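Local coordinates for protein 11R-lipoxygenase (Gersemia fruticosa, PDB 3VF1) that probably inserts molecular oxygen into polyunsaturated fatty acids as a calcium-dependent lipoxygenase, using one non-heme iron per subunit, at residues M389-L394 with A576-S581; L394-M399 with V568-C573; K419-H424 with H562-V567. All coordinates share one frame; numbering follows the deposited sequence.

Interaction 1 of 3, residues M389-L394 with A576-S581. With FE2 (Fe (II) ion), chain E.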
ATOM      1  N   MET A 389       6.423  -9.656  -5.041  1.00 27.55           N
ATOM      2  CA  MET A 389       7.595  -9.217  -4.292  1.00 26.90           C
ATOM      3  C   MET A 389       7.993  -7.771  -4.584  1.00 27.23           C
ATOM      4  O   MET A 389       8.370  -7.034  -3.674  1.00 31.83           O
ATOM      5  CB  MET A 389       8.778 -10.145  -4.574  1.00 27.02           C
ATOM      6  CG  MET A 389       8.493 -11.611  -4.289  1.00 27.72           C
ATOM      7  SD  MET A 389       7.667 -11.865  -2.702  1.00 33.41           S
ATOM      8  CE  MET A 389       8.785 -11.023  -1.586  1.00 26.84           C
ATOM      9  N   ILE A 390       7.910  -7.362  -5.846  1.00 23.70           N
ATOM     10  CA  ILE A 390       8.379  -6.035  -6.238  1.00 25.48           C
ATOM     11  C   ILE A 390       7.254  -5.006  -6.290  1.00 27.70           C
ATOM     12  O   ILE A 390       7.318  -3.975  -5.619  1.00 29.26           O
ATOM     13  CB  ILE A 390       9.101  -6.071  -7.602  1.00 26.50           C
ATOM     14  CG1 ILE A 390      10.419  -6.838  -7.471  1.00 26.05           C
ATOM     15  CG2 ILE A 390       9.359  -4.658  -8.109  1.00 23.93           C
ATOM     16  CD1 ILE A 390      11.186  -6.985  -8.770  1.00 30.27           C
ATOM     17  N   THR A 391       6.226  -5.284  -7.084  1.00 25.31           N
ATOM     18  CA  THR A 391       5.142  -4.327  -7.281  1.00 26.49           C
ATOM     19  C   THR A 391       4.348  -4.090  -6.001  1.00 27.58           C
ATOM     20  O   THR A 391       3.965  -2.959  -5.703  1.00 26.04           O
ATOM     21  CB  THR A 391       4.173  -4.791  -8.380  1.00 26.15           C
ATOM     22  OG1 THR A 391       4.895  -4.988  -9.601  1.00 29.74           O
ATOM     23  CG2 THR A 391       3.074  -3.757  -8.596  1.00 25.85           C
ATOM     24  N   HIS A 392       4.096  -5.153  -5.246  1.00 26.09           N
ATOM     25  CA  HIS A 392       3.267  -5.040  -4.051  1.00 26.83           C
ATOM     26  C   HIS A 392       4.084  -4.811  -2.785  1.00 29.09           C
ATOM     27  O   HIS A 392       4.064  -3.720  -2.223  1.00 32.83           O
ATOM     28  CB  HIS A 392       2.386  -6.277  -3.881  1.00 28.47           C
ATOM     29  CG  HIS A 392       1.521  -6.236  -2.660  1.00 33.36           C
ATOM     30  ND1 HIS A 392       1.434  -7.285  -1.771  1.00 34.39           N
ATOM     31  CD2 HIS A 392       0.708  -5.266  -2.176  1.00 32.91           C
ATOM     32  CE1 HIS A 392       0.604  -6.967  -0.795  1.00 35.35           C
ATOM     33  NE2 HIS A 392       0.149  -5.746  -1.016  1.00 33.95           N
ATOM     34  N   LEU A 393       4.803  -5.832  -2.337  1.00 28.32           N
ATOM     35  CA  LEU A 393       5.500  -5.758  -1.055  1.00 30.94           C
ATOM     36  C   LEU A 393       6.571  -4.667  -1.021  1.00 29.24           C
ATOM     37  O   LEU A 393       6.524  -3.779  -0.173  1.00 31.02           O
ATOM     38  CB  LEU A 393       6.103  -7.117  -0.691  1.00 27.26           C
ATOM     39  CG  LEU A 393       5.068  -8.187  -0.329  1.00 35.77           C
ATOM     40  CD1 LEU A 393       5.735  -9.534  -0.078  1.00 39.00           C
ATOM     41  CD2 LEU A 393       4.257  -7.764   0.887  1.00 33.55           C
ATOM     42  N   LEU A 394       7.531  -4.723  -1.935  1.00 28.17           N
ATOM     43  CA  LEU A 394       8.624  -3.753  -1.924  1.00 27.79           C
ATOM     44  C   LEU A 394       8.150  -2.333  -2.223  1.00 29.18           C
ATOM     45  O   LEU A 394       8.298  -1.433  -1.395  1.00 31.19           O
ATOM     46  CB  LEU A 394       9.711  -4.140  -2.928  1.00 27.94           C
ATOM     47  CG  LEU A 394      10.834  -3.104  -3.050  1.00 29.03           C
ATOM     48  CD1 LEU A 394      11.525  -2.900  -1.708  1.00 28.98           C
ATOM     49  CD2 LEU A 394      11.842  -3.504  -4.117  1.00 30.20           C
ATOM     50  N   ALA A 576      -3.940   0.035  -3.530  1.00 26.44           N
ATOM     51  CA  ALA A 576      -5.276  -0.478  -3.801  1.00 26.55           C
ATOM     52  C   ALA A 576      -5.324  -1.185  -5.150  1.00 24.97           C
ATOM     53  O   ALA A 576      -5.937  -2.244  -5.286  1.00 27.49           O
ATOM     54  CB  ALA A 576      -6.298   0.651  -3.765  1.00 25.26           C
ATOM     55  N   ALA A 577      -4.672  -0.593  -6.144  1.00 23.27           N
ATOM     56  CA  ALA A 577      -4.719  -1.108  -7.508  1.00 23.85           C
ATOM     57  C   ALA A 577      -4.036  -2.467  -7.628  1.00 25.37           C
ATOM     58  O   ALA A 577      -4.496  -3.337  -8.366  1.00 26.18           O
ATOM     59  CB  ALA A 577      -4.083  -0.112  -8.467  1.00 23.39           C
ATOM     60  N   VAL A 578      -2.941  -2.647  -6.895  1.00 25.62           N
ATOM     61  CA  VAL A 578      -2.149  -3.866  -6.997  1.00 25.56           C
ATOM     62  C   VAL A 578      -2.414  -4.842  -5.851  1.00 26.73           C
ATOM     63  O   VAL A 578      -1.796  -5.901  -5.788  1.00 29.58           O
ATOM     64  CB  VAL A 578      -0.640  -3.553  -7.016  1.00 26.15           C
ATOM     65  CG1 VAL A 578      -0.341  -2.428  -8.001  1.00 26.82           C
ATOM     66  CG2 VAL A 578      -0.149  -3.188  -5.622  1.00 24.89           C
ATOM     67  N   ASN A 579      -3.323  -4.491  -4.947  1.00 27.46           N
ATOM     68  CA  ASN A 579      -3.598  -5.332  -3.785  1.00 28.64           C
ATOM     69  C   ASN A 579      -5.005  -5.930  -3.801  1.00 27.22           C
ATOM     70  O   ASN A 579      -5.168  -7.148  -3.787  1.00 30.22           O
ATOM     71  CB  ASN A 579      -3.380  -4.538  -2.495  1.00 28.41           C
ATOM     72  CG  ASN A 579      -3.391  -5.416  -1.255  1.00 33.82           C
ATOM     73  OD1 ASN A 579      -2.341  -5.724  -0.683  1.00 44.39           O
ATOM     74  ND2 ASN A 579      -4.581  -5.811  -0.825  1.00 31.65           N
ATOM     75  N   PHE A 580      -6.020  -5.073  -3.837  1.00 27.92           N
ATOM     76  CA  PHE A 580      -7.403  -5.532  -3.726  1.00 30.73           C
ATOM     77  C   PHE A 580      -7.944  -6.081  -5.042  1.00 29.07           C
ATOM     78  O   PHE A 580      -9.078  -6.558  -5.104  1.00 31.47           O
ATOM     79  CB  PHE A 580      -8.298  -4.406  -3.202  1.00 27.83           C
ATOM     80  CG  PHE A 580      -7.947  -3.965  -1.813  1.00 32.36           C
ATOM     81  CD1 PHE A 580      -8.299  -4.736  -0.720  1.00 34.71           C
ATOM     82  CD2 PHE A 580      -7.255  -2.787  -1.601  1.00 30.64           C
ATOM     83  CE1 PHE A 580      -7.970  -4.338   0.561  1.00 35.72           C
ATOM     84  CE2 PHE A 580      -6.922  -2.382  -0.324  1.00 31.40           C
ATOM     85  CZ  PHE A 580      -7.279  -3.160   0.760  1.00 35.97           C
ATOM     86  N   SER A 581      -7.126  -6.016  -6.088  1.00 28.28           N
ATOM     87  CA  SER A 581      -7.475  -6.601  -7.375  1.00 29.63           C
ATOM     88  C   SER A 581      -6.955  -8.034  -7.478  1.00 29.65           C
ATOM     89  O   SER A 581      -7.114  -8.687  -8.510  1.00 29.38           O
ATOM     90  CB  SER A 581      -6.877  -5.765  -8.503  1.00 30.21           C
ATOM     91  OG  SER A 581      -5.466  -5.710  -8.390  1.00 26.78           O
TER
HETATM   92 FE   FE2 E 701      -0.871  -4.916   0.848  1.00 40.14          FE
HETATM   93  O   HOH W   1      -1.760  -7.014   1.414  1.00 43.10           O
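H392 and N579 both hold CG anti to the backbone N, with chi1 179° and -169°. These torsions carry the imidazole and the amide out of two different helices to one ferrous ion. This is part of the non-heme iron site of the lipoxygenase catalytic domain. H392 NE2 lies 2.3 Å from the iron. N579 OD1 binds it at the same distance, 2.3 Å. The two donor atoms, H392 NE2 and N579 OD1, are themselves only 2.5 Å apart. That closeness comes from sharing the metal and is not a hydrogen bond. The ring and amide planes are turned 56° from each other. A water is a further ligand and lies in the plane of the H392 ring, at its edge. H397, H575 and the C-terminal carboxylate of I698 complete the site.

Away from the metal the contact is apolar. T391 CG2 meets V578 CG1 at 3.7 Å. V578 CG2 reaches H392 CD2 more loosely, at 4.1 Å, from an oblique direction. The hydroxyl of T391 is used elsewhere, in a hydrogen bond with N266.

Both ends of the N579 amide are held, which should fix its rotation. While OD1 is on the iron, ND2 is hydrogen-bonded to L632 O. ND2 also sits over the centre of the F580 ring, 3.8 Å above its plane.

Interaction 2 of 3, residues L394-M399 with V568-C573. With FE2 (Fe (II) ion), chain E.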
ATOM      1  N   LEU A 394       7.531  -4.723  -1.935  1.00 28.17           N
ATOM      2  CA  LEU A 394       8.624  -3.753  -1.924  1.00 27.79           C
ATOM      3  C   LEU A 394       8.150  -2.333  -2.223  1.00 29.18           C
ATOM      4  O   LEU A 394       8.298  -1.433  -1.395  1.00 31.19           O
ATOM      5  CB  LEU A 394       9.711  -4.140  -2.928  1.00 27.94           C
ATOM      6  CG  LEU A 394      10.834  -3.104  -3.050  1.00 29.03           C
ATOM      7  CD1 LEU A 394      11.525  -2.900  -1.708  1.00 28.98           C
ATOM      8  CD2 LEU A 394      11.842  -3.504  -4.117  1.00 30.20           C
ATOM      9  N   ARG A 395       7.578  -2.137  -3.405  1.00 26.61           N
ATOM     10  CA  ARG A 395       7.319  -0.794  -3.911  1.00 26.75           C
ATOM     11  C   ARG A 395       6.141  -0.086  -3.237  1.00 27.54           C
ATOM     12  O   ARG A 395       5.952   1.116  -3.428  1.00 31.16           O
ATOM     13  CB  ARG A 395       7.127  -0.831  -5.430  1.00 25.05           C
ATOM     14  CG  ARG A 395       8.414  -1.096  -6.195  1.00 22.85           C
ATOM     15  CD  ARG A 395       8.214  -1.013  -7.701  1.00 29.94           C
ATOM     16  NE  ARG A 395       7.803   0.320  -8.137  1.00 29.29           N
ATOM     17  CZ  ARG A 395       8.634   1.343  -8.324  1.00 28.64           C
ATOM     18  NH1 ARG A 395       9.937   1.208  -8.106  1.00 28.86           N
ATOM     19  NH2 ARG A 395       8.159   2.514  -8.726  1.00 31.75           N
ATOM     20  N   CYS A 396       5.353  -0.817  -2.456  1.00 28.57           N
ATOM     21  CA  CYS A 396       4.277  -0.200  -1.682  1.00 29.59           C
ATOM     22  C   CYS A 396       4.541  -0.304  -0.183  1.00 31.65           C
ATOM     23  O   CYS A 396       4.743   0.707   0.489  1.00 31.54           O
ATOM     24  CB  CYS A 396       2.918  -0.829  -2.013  1.00 29.68           C
ATOM     25  SG  CYS A 396       2.268  -0.429  -3.652  1.00 30.71           S
ATOM     26  N   HIS A 397       4.539  -1.527   0.335  1.00 30.20           N
ATOM     27  CA  HIS A 397       4.681  -1.743   1.771  1.00 30.46           C
ATOM     28  C   HIS A 397       6.014  -1.219   2.312  1.00 30.26           C
ATOM     29  O   HIS A 397       6.035  -0.333   3.167  1.00 30.55           O
ATOM     30  CB  HIS A 397       4.521  -3.229   2.111  1.00 26.46           C
ATOM     31  CG  HIS A 397       3.100  -3.702   2.103  1.00 32.85           C
ATOM     32  ND1 HIS A 397       2.442  -4.095   3.248  1.00 32.73           N
ATOM     33  CD2 HIS A 397       2.210  -3.840   1.091  1.00 32.59           C
ATOM     34  CE1 HIS A 397       1.209  -4.459   2.942  1.00 32.59           C
ATOM     35  NE2 HIS A 397       1.043  -4.313   1.640  1.00 31.61           N
ATOM     36  N   LEU A 398       7.121  -1.761   1.816  1.00 28.70           N
ATOM     37  CA  LEU A 398       8.434  -1.461   2.380  1.00 26.45           C
ATOM     38  C   LEU A 398       8.943  -0.058   2.037  1.00 27.86           C
ATOM     39  O   LEU A 398       9.562   0.597   2.872  1.00 31.43           O
ATOM     40  CB  LEU A 398       9.455  -2.513   1.935  1.00 26.58           C
ATOM     41  CG  LEU A 398       9.121  -3.955   2.333  1.00 29.87           C
ATOM     42  CD1 LEU A 398      10.261  -4.892   1.965  1.00 29.31           C
ATOM     43  CD2 LEU A 398       8.805  -4.058   3.819  1.00 27.91           C
ATOM     44  N   MET A 399       8.684   0.404   0.819  1.00 28.60           N
ATOM     45  CA  MET A 399       9.179   1.710   0.385  1.00 28.56           C
ATOM     46  C   MET A 399       8.453   2.871   1.066  1.00 30.90           C
ATOM     47  O   MET A 399       8.973   3.985   1.121  1.00 31.16           O
ATOM     48  CB  MET A 399       9.069   1.847  -1.136  1.00 28.00           C
ATOM     49  CG  MET A 399      10.170   1.127  -1.906  1.00 31.81           C
ATOM     50  SD  MET A 399      11.792   1.896  -1.702  1.00 37.00           S
ATOM     51  CE  MET A 399      11.586   3.409  -2.641  1.00 30.13           C
ATOM     52  N   VAL A 568       1.149   9.981  -0.518  1.00 27.05           N
ATOM     53  CA  VAL A 568      -0.297   9.842  -0.395  1.00 26.95           C
ATOM     54  C   VAL A 568      -0.855   8.944  -1.495  1.00 29.91           C
ATOM     55  O   VAL A 568      -1.744   8.124  -1.253  1.00 27.71           O
ATOM     56  CB  VAL A 568      -1.002  11.215  -0.457  1.00 27.83           C
ATOM     57  CG1 VAL A 568      -2.516  11.040  -0.500  1.00 28.39           C
ATOM     58  CG2 VAL A 568      -0.599  12.074   0.729  1.00 27.11           C
ATOM     59  N   PHE A 569      -0.328   9.098  -2.705  1.00 28.21           N
ATOM     60  CA  PHE A 569      -0.795   8.319  -3.845  1.00 27.77           C
ATOM     61  C   PHE A 569      -0.433   6.845  -3.704  1.00 26.64           C
ATOM     62  O   PHE A 569      -1.240   5.971  -4.008  1.00 26.95           O
ATOM     63  CB  PHE A 569      -0.205   8.869  -5.143  1.00 27.20           C
ATOM     64  CG  PHE A 569      -0.573   8.070  -6.358  1.00 24.96           C
ATOM     65  CD1 PHE A 569      -1.730   8.354  -7.066  1.00 26.49           C
ATOM     66  CD2 PHE A 569       0.235   7.033  -6.792  1.00 27.30           C
ATOM     67  CE1 PHE A 569      -2.073   7.619  -8.182  1.00 27.90           C
ATOM     68  CE2 PHE A 569      -0.104   6.293  -7.911  1.00 27.64           C
ATOM     69  CZ  PHE A 569      -1.258   6.587  -8.607  1.00 30.08           C
ATOM     70  N   THR A 570       0.783   6.573  -3.241  1.00 25.62           N
ATOM     71  CA  THR A 570       1.271   5.202  -3.125  1.00 27.25           C
ATOM     72  C   THR A 570       0.598   4.456  -1.976  1.00 27.86           C
ATOM     73  O   THR A 570       0.300   3.265  -2.089  1.00 28.19           O
ATOM     74  CB  THR A 570       2.798   5.161  -2.924  1.00 25.06           C
ATOM     75  OG1 THR A 570       3.449   5.712  -4.073  1.00 27.62           O
ATOM     76  CG2 THR A 570       3.279   3.731  -2.716  1.00 26.72           C
ATOM     77  N   CYS A 571       0.363   5.155  -0.870  1.00 27.22           N
ATOM     78  CA  CYS A 571      -0.243   4.537   0.304  1.00 28.63           C
ATOM     79  C   CYS A 571      -1.728   4.249   0.090  1.00 30.57           C
ATOM     80  O   CYS A 571      -2.292   3.361   0.734  1.00 29.73           O
ATOM     81  CB  CYS A 571      -0.067   5.430   1.532  1.00 28.49           C
ATOM     82  SG  CYS A 571       1.637   5.594   2.106  1.00 37.08           S
ATOM     83  N   SER A 572      -2.358   4.997  -0.810  1.00 27.59           N
ATOM     84  CA  SER A 572      -3.786   4.836  -1.058  1.00 28.46           C
ATOM     85  C   SER A 572      -4.075   4.146  -2.392  1.00 26.41           C
ATOM     86  O   SER A 572      -4.474   2.981  -2.419  1.00 26.83           O
ATOM     87  CB  SER A 572      -4.499   6.192  -0.996  1.00 27.84           C
ATOM     88  OG  SER A 572      -3.984   7.099  -1.956  1.00 28.69           O
ATOM     89  N   CYS A 573      -3.867   4.865  -3.490  1.00 24.98           N
ATOM     90  CA  CYS A 573      -4.270   4.389  -4.813  1.00 26.02           C
ATOM     91  C   CYS A 573      -3.430   3.213  -5.311  1.00 24.09           C
ATOM     92  O   CYS A 573      -3.967   2.146  -5.611  1.00 25.64           O
ATOM     93  CB  CYS A 573      -4.208   5.535  -5.822  1.00 25.05           C
ATOM     94  SG  CYS A 573      -5.363   6.871  -5.478  1.00 29.66           S
TER
HETATM   95 FE   FE2 E 701      -0.871  -4.916   0.848  1.00 40.14          FE
HETATM   96  O   HOH W   1      -1.760  -7.014   1.414  1.00 43.10           O
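T570 meets R395 and C396 through a single methyl group, and these three residues bury nearly all the surface of this small contact. T570 CG2 approaches the backbone of the other helix. It lies 3.8 Å from R395 O and 4.2 Å from C396 CA. The sulfur of C396 is slightly farther, with SG 4.4 Å from T570 CG2. Chi1 of -63° places the threonine OG1 beside the backbone N and leaves CG2 anti to it, so the methyl crosses the gap. OG1 turns back along its own helix and is hydrogen-bonded to V566 O.

No hydrogen bond links the two segments. The polar groups of R395 are engaged elsewhere. R395 O is hydrogen-bonded to the hydroxyl of Y473. The guanidinium bonds S472 and H464 and makes a cation-pi contact with Y473. The T570 methyl lies against the backbone, and the CA atoms of C396 and T570 are 6.3 Å apart.

H397 points away from 568-573, and its NE2 binds the iron at 2.2 Å. Its helix has a wide pi-type turn here, with M399 N bonded to L394 O at 2.9 Å. Widened turns of this kind are consistent with the five-residue step from H392 to H397, whose imidazoles share the metal. A widened, pi-type helix carrying two iron-binding histidines five residues apart is a hallmark of the lipoxygenase catalytic domain.

Interaction 3 of 3, residues K419-H424 with H562-V567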
ATOM      1  N   LYS A 419      -0.292  16.063  10.261  1.00 30.64           N
ATOM      2  CA  LYS A 419      -1.738  15.909  10.160  1.00 35.17           C
ATOM      3  C   LYS A 419      -2.122  15.409   8.774  1.00 34.56           C
ATOM      4  O   LYS A 419      -3.038  14.600   8.624  1.00 33.44           O
ATOM      5  CB  LYS A 419      -2.436  17.244  10.428  1.00 35.38           C
ATOM      6  CG  LYS A 419      -2.232  17.793  11.830  1.00 34.83           C
ATOM      7  CD  LYS A 419      -2.939  19.129  11.992  1.00 36.09           C
ATOM      8  CE  LYS A 419      -2.744  19.709  13.384  1.00 38.88           C
ATOM      9  NZ  LYS A 419      -3.409  18.895  14.440  1.00 42.14           N
ATOM     10  N   LEU A 420      -1.414  15.902   7.764  1.00 31.11           N
ATOM     11  CA  LEU A 420      -1.691  15.538   6.382  1.00 32.72           C
ATOM     12  C   LEU A 420      -1.460  14.050   6.137  1.00 34.69           C
ATOM     13  O   LEU A 420      -2.308  13.366   5.564  1.00 30.66           O
ATOM     14  CB  LEU A 420      -0.806  16.353   5.437  1.00 31.14           C
ATOM     15  CG  LEU A 420      -0.990  16.071   3.944  1.00 29.83           C
ATOM     16  CD1 LEU A 420      -2.372  16.509   3.477  1.00 27.84           C
ATOM     17  CD2 LEU A 420       0.097  16.751   3.131  1.00 30.38           C
ATOM     18  N   LEU A 421      -0.309  13.556   6.579  1.00 30.04           N
ATOM     19  CA  LEU A 421       0.109  12.192   6.280  1.00 31.71           C
ATOM     20  C   LEU A 421      -0.500  11.153   7.214  1.00 32.86           C
ATOM     21  O   LEU A 421      -0.584   9.977   6.865  1.00 35.70           O
ATOM     22  CB  LEU A 421       1.634  12.086   6.351  1.00 31.45           C
ATOM     23  CG  LEU A 421       2.421  12.918   5.337  1.00 34.74           C
ATOM     24  CD1 LEU A 421       3.915  12.706   5.526  1.00 32.80           C
ATOM     25  CD2 LEU A 421       2.001  12.568   3.920  1.00 35.35           C
ATOM     26  N   TYR A 422      -0.924  11.580   8.399  1.00 31.76           N
ATOM     27  CA  TYR A 422      -1.337  10.637   9.434  1.00 33.51           C
ATOM     28  C   TYR A 422      -2.327   9.582   8.933  1.00 34.40           C
ATOM     29  O   TYR A 422      -2.100   8.387   9.112  1.00 36.75           O
ATOM     30  CB  TYR A 422      -1.926  11.363  10.644  1.00 31.84           C
ATOM     31  CG  TYR A 422      -2.277  10.419  11.769  1.00 30.28           C
ATOM     32  CD1 TYR A 422      -1.295   9.932  12.618  1.00 34.36           C
ATOM     33  CD2 TYR A 422      -3.585   9.999  11.971  1.00 32.39           C
ATOM     34  CE1 TYR A 422      -1.604   9.062  13.641  1.00 36.90           C
ATOM     35  CE2 TYR A 422      -3.904   9.128  12.996  1.00 34.96           C
ATOM     36  CZ  TYR A 422      -2.908   8.664  13.827  1.00 37.34           C
ATOM     37  OH  TYR A 422      -3.217   7.796  14.848  1.00 42.55           O
ATOM     38  N   PRO A 423      -3.429  10.017   8.303  1.00 30.79           N
ATOM     39  CA  PRO A 423      -4.431   9.036   7.869  1.00 31.78           C
ATOM     40  C   PRO A 423      -3.929   8.108   6.764  1.00 32.72           C
ATOM     41  O   PRO A 423      -4.504   7.038   6.559  1.00 33.49           O
ATOM     42  CB  PRO A 423      -5.579   9.908   7.351  1.00 28.96           C
ATOM     43  CG  PRO A 423      -4.947  11.206   6.996  1.00 32.65           C
ATOM     44  CD  PRO A 423      -3.819  11.396   7.961  1.00 30.11           C
ATOM     45  N   HIS A 424      -2.867   8.506   6.073  1.00 30.58           N
ATOM     46  CA  HIS A 424      -2.369   7.743   4.933  1.00 30.21           C
ATOM     47  C   HIS A 424      -1.254   6.766   5.302  1.00 32.45           C
ATOM     48  O   HIS A 424      -1.014   5.797   4.583  1.00 35.38           O
ATOM     49  CB  HIS A 424      -1.889   8.696   3.842  1.00 27.33           C
ATOM     50  CG  HIS A 424      -2.972   9.566   3.290  1.00 29.58           C
ATOM     51  ND1 HIS A 424      -4.019   9.066   2.547  1.00 30.89           N
ATOM     52  CD2 HIS A 424      -3.177  10.901   3.379  1.00 28.79           C
ATOM     53  CE1 HIS A 424      -4.822  10.056   2.200  1.00 33.21           C
ATOM     54  NE2 HIS A 424      -4.333  11.181   2.691  1.00 29.88           N
ATOM     55  N   HIS A 562       5.454  17.629  -4.292  1.00 33.15           N
ATOM     56  CA  HIS A 562       5.663  16.441  -5.110  1.00 32.07           C
ATOM     57  C   HIS A 562       5.933  15.219  -4.244  1.00 30.62           C
ATOM     58  O   HIS A 562       5.273  14.192  -4.384  1.00 32.20           O
ATOM     59  CB  HIS A 562       6.827  16.640  -6.080  1.00 33.73           C
ATOM     60  CG  HIS A 562       7.111  15.439  -6.928  1.00 34.83           C
ATOM     61  ND1 HIS A 562       6.327  15.089  -8.006  1.00 34.63           N
ATOM     62  CD2 HIS A 562       8.083  14.500  -6.847  1.00 35.67           C
ATOM     63  CE1 HIS A 562       6.809  13.989  -8.559  1.00 32.97           C
ATOM     64  NE2 HIS A 562       7.873  13.611  -7.874  1.00 35.19           N
ATOM     65  N   PHE A 563       6.907  15.334  -3.347  1.00 28.55           N
ATOM     66  CA  PHE A 563       7.297  14.210  -2.506  1.00 27.24           C
ATOM     67  C   PHE A 563       6.115  13.695  -1.693  1.00 26.37           C
ATOM     68  O   PHE A 563       5.952  12.490  -1.524  1.00 28.72           O
ATOM     69  CB  PHE A 563       8.440  14.605  -1.571  1.00 28.53           C
ATOM     70  CG  PHE A 563       9.077  13.437  -0.875  1.00 30.28           C
ATOM     71  CD1 PHE A 563      10.142  12.766  -1.454  1.00 30.64           C
ATOM     72  CD2 PHE A 563       8.607  13.003   0.353  1.00 30.48           C
ATOM     73  CE1 PHE A 563      10.730  11.689  -0.818  1.00 28.43           C
ATOM     74  CE2 PHE A 563       9.191  11.927   0.994  1.00 30.60           C
ATOM     75  CZ  PHE A 563      10.254  11.269   0.407  1.00 28.93           C
ATOM     76  N   LEU A 564       5.289  14.609  -1.195  1.00 28.57           N
ATOM     77  CA  LEU A 564       4.136  14.229  -0.387  1.00 29.00           C
ATOM     78  C   LEU A 564       3.036  13.623  -1.253  1.00 29.67           C
ATOM     79  O   LEU A 564       2.305  12.739  -0.812  1.00 31.25           O
ATOM     80  CB  LEU A 564       3.597  15.438   0.378  1.00 30.51           C
ATOM     81  CG  LEU A 564       4.543  16.027   1.428  1.00 30.03           C
ATOM     82  CD1 LEU A 564       3.960  17.302   2.013  1.00 29.21           C
ATOM     83  CD2 LEU A 564       4.828  15.016   2.523  1.00 28.90           C
ATOM     84  N   THR A 565       2.921  14.105  -2.488  1.00 28.67           N
ATOM     85  CA  THR A 565       1.958  13.553  -3.430  1.00 27.29           C
ATOM     86  C   THR A 565       2.285  12.086  -3.692  1.00 30.36           C
ATOM     87  O   THR A 565       1.394  11.238  -3.737  1.00 30.85           O
ATOM     88  CB  THR A 565       1.966  14.322  -4.764  1.00 28.36           C
ATOM     89  OG1 THR A 565       1.522  15.669  -4.549  1.00 32.96           O
ATOM     90  CG2 THR A 565       1.052  13.656  -5.780  1.00 26.02           C
ATOM     91  N   VAL A 566       3.571  11.795  -3.859  1.00 27.98           N
ATOM     92  CA  VAL A 566       4.033  10.427  -4.061  1.00 25.84           C
ATOM     93  C   VAL A 566       3.600   9.528  -2.910  1.00 29.32           C
ATOM     94  O   VAL A 566       3.121   8.417  -3.130  1.00 30.71           O
ATOM     95  CB  VAL A 566       5.571  10.367  -4.192  1.00 26.11           C
ATOM     96  CG1 VAL A 566       6.079   8.947  -3.976  1.00 28.15           C
ATOM     97  CG2 VAL A 566       6.012  10.893  -5.550  1.00 27.05           C
ATOM     98  N   VAL A 567       3.769  10.011  -1.684  1.00 29.03           N
ATOM     99  CA  VAL A 567       3.456   9.218  -0.502  1.00 28.18           C
ATOM    100  C   VAL A 567       1.959   8.935  -0.399  1.00 27.45           C
ATOM    101  O   VAL A 567       1.547   7.791  -0.213  1.00 29.33           O
ATOM    102  CB  VAL A 567       3.923   9.921   0.788  1.00 29.43           C
ATOM    103  CG1 VAL A 567       3.491   9.130   2.015  1.00 26.41           C
ATOM    104  CG2 VAL A 567       5.430  10.101   0.778  1.00 26.90           C
TER
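L564 faces L420 and L421 and can be followed outward from its helix. CB points toward 419-424 but has no atom of that segment within 4.5 Å. CG, anti to the carbonyl carbon (chi1 -65°), also meets nothing there at that range. The contact is made by the two terminal methyls. CD1 lies 4.1 Å from L420 CD2, and these two side chains pass at a slant. CD2 goes to the other leucine. It sits 3.9 Å from L421 CD1 and 4.0 Å from L421 CD2, so it bears on both prongs of the fork. The L421 and L564 side chains cross at about a right angle.

One turn further along, V567 extends the apolar surface. Its CG1 touches L421 CD2 at 4.2 Å, so L421 lies against two successive turns of the partner helix.

Both segments belong to the largely helical lipoxygenase domain. Helix 416-425 and helix 557-579 run nearly parallel here, 19° apart. Their axes are 11.1 Å from each other at closest approach, and methyl groups bridge that wide spacing. W530 of helix 525-538 packs on both L421 and L564. F506 and I511 of helix 491-514 touch L420 and L564 respectively.

Helix 416-425 is kinked toward the end of its segment. P423 has no N-H to give to the preceding turn. H424 N bonds L421 O, three residues back, at 2.8 Å, and not the carbonyl four back. The H424 ring is held by two partners outside the segments, with ND1 bonded to N694 O and NE2 to the hydroxyl of Y645.

All three contacts use helix 557-579. Interactions 1 and 2 pair it with helix 369-410, and interaction 3 with the next helix, 416-425. The pairs are nested along the chain: interaction 3 lies inside the loop closed by interaction 2, which lies inside that of interaction 1. Centres of interactions 1 and 2 are about 8 Å apart; they share L394, the iron and its water. Interaction 3 is about 11 Å from interaction 2, centre to centre, and touches it where C571 and V568 meet H424. It is about 19 Å from interaction 1, centre to centre. One helix thus runs from apolar packing to the metal site within the lipoxygenase domain.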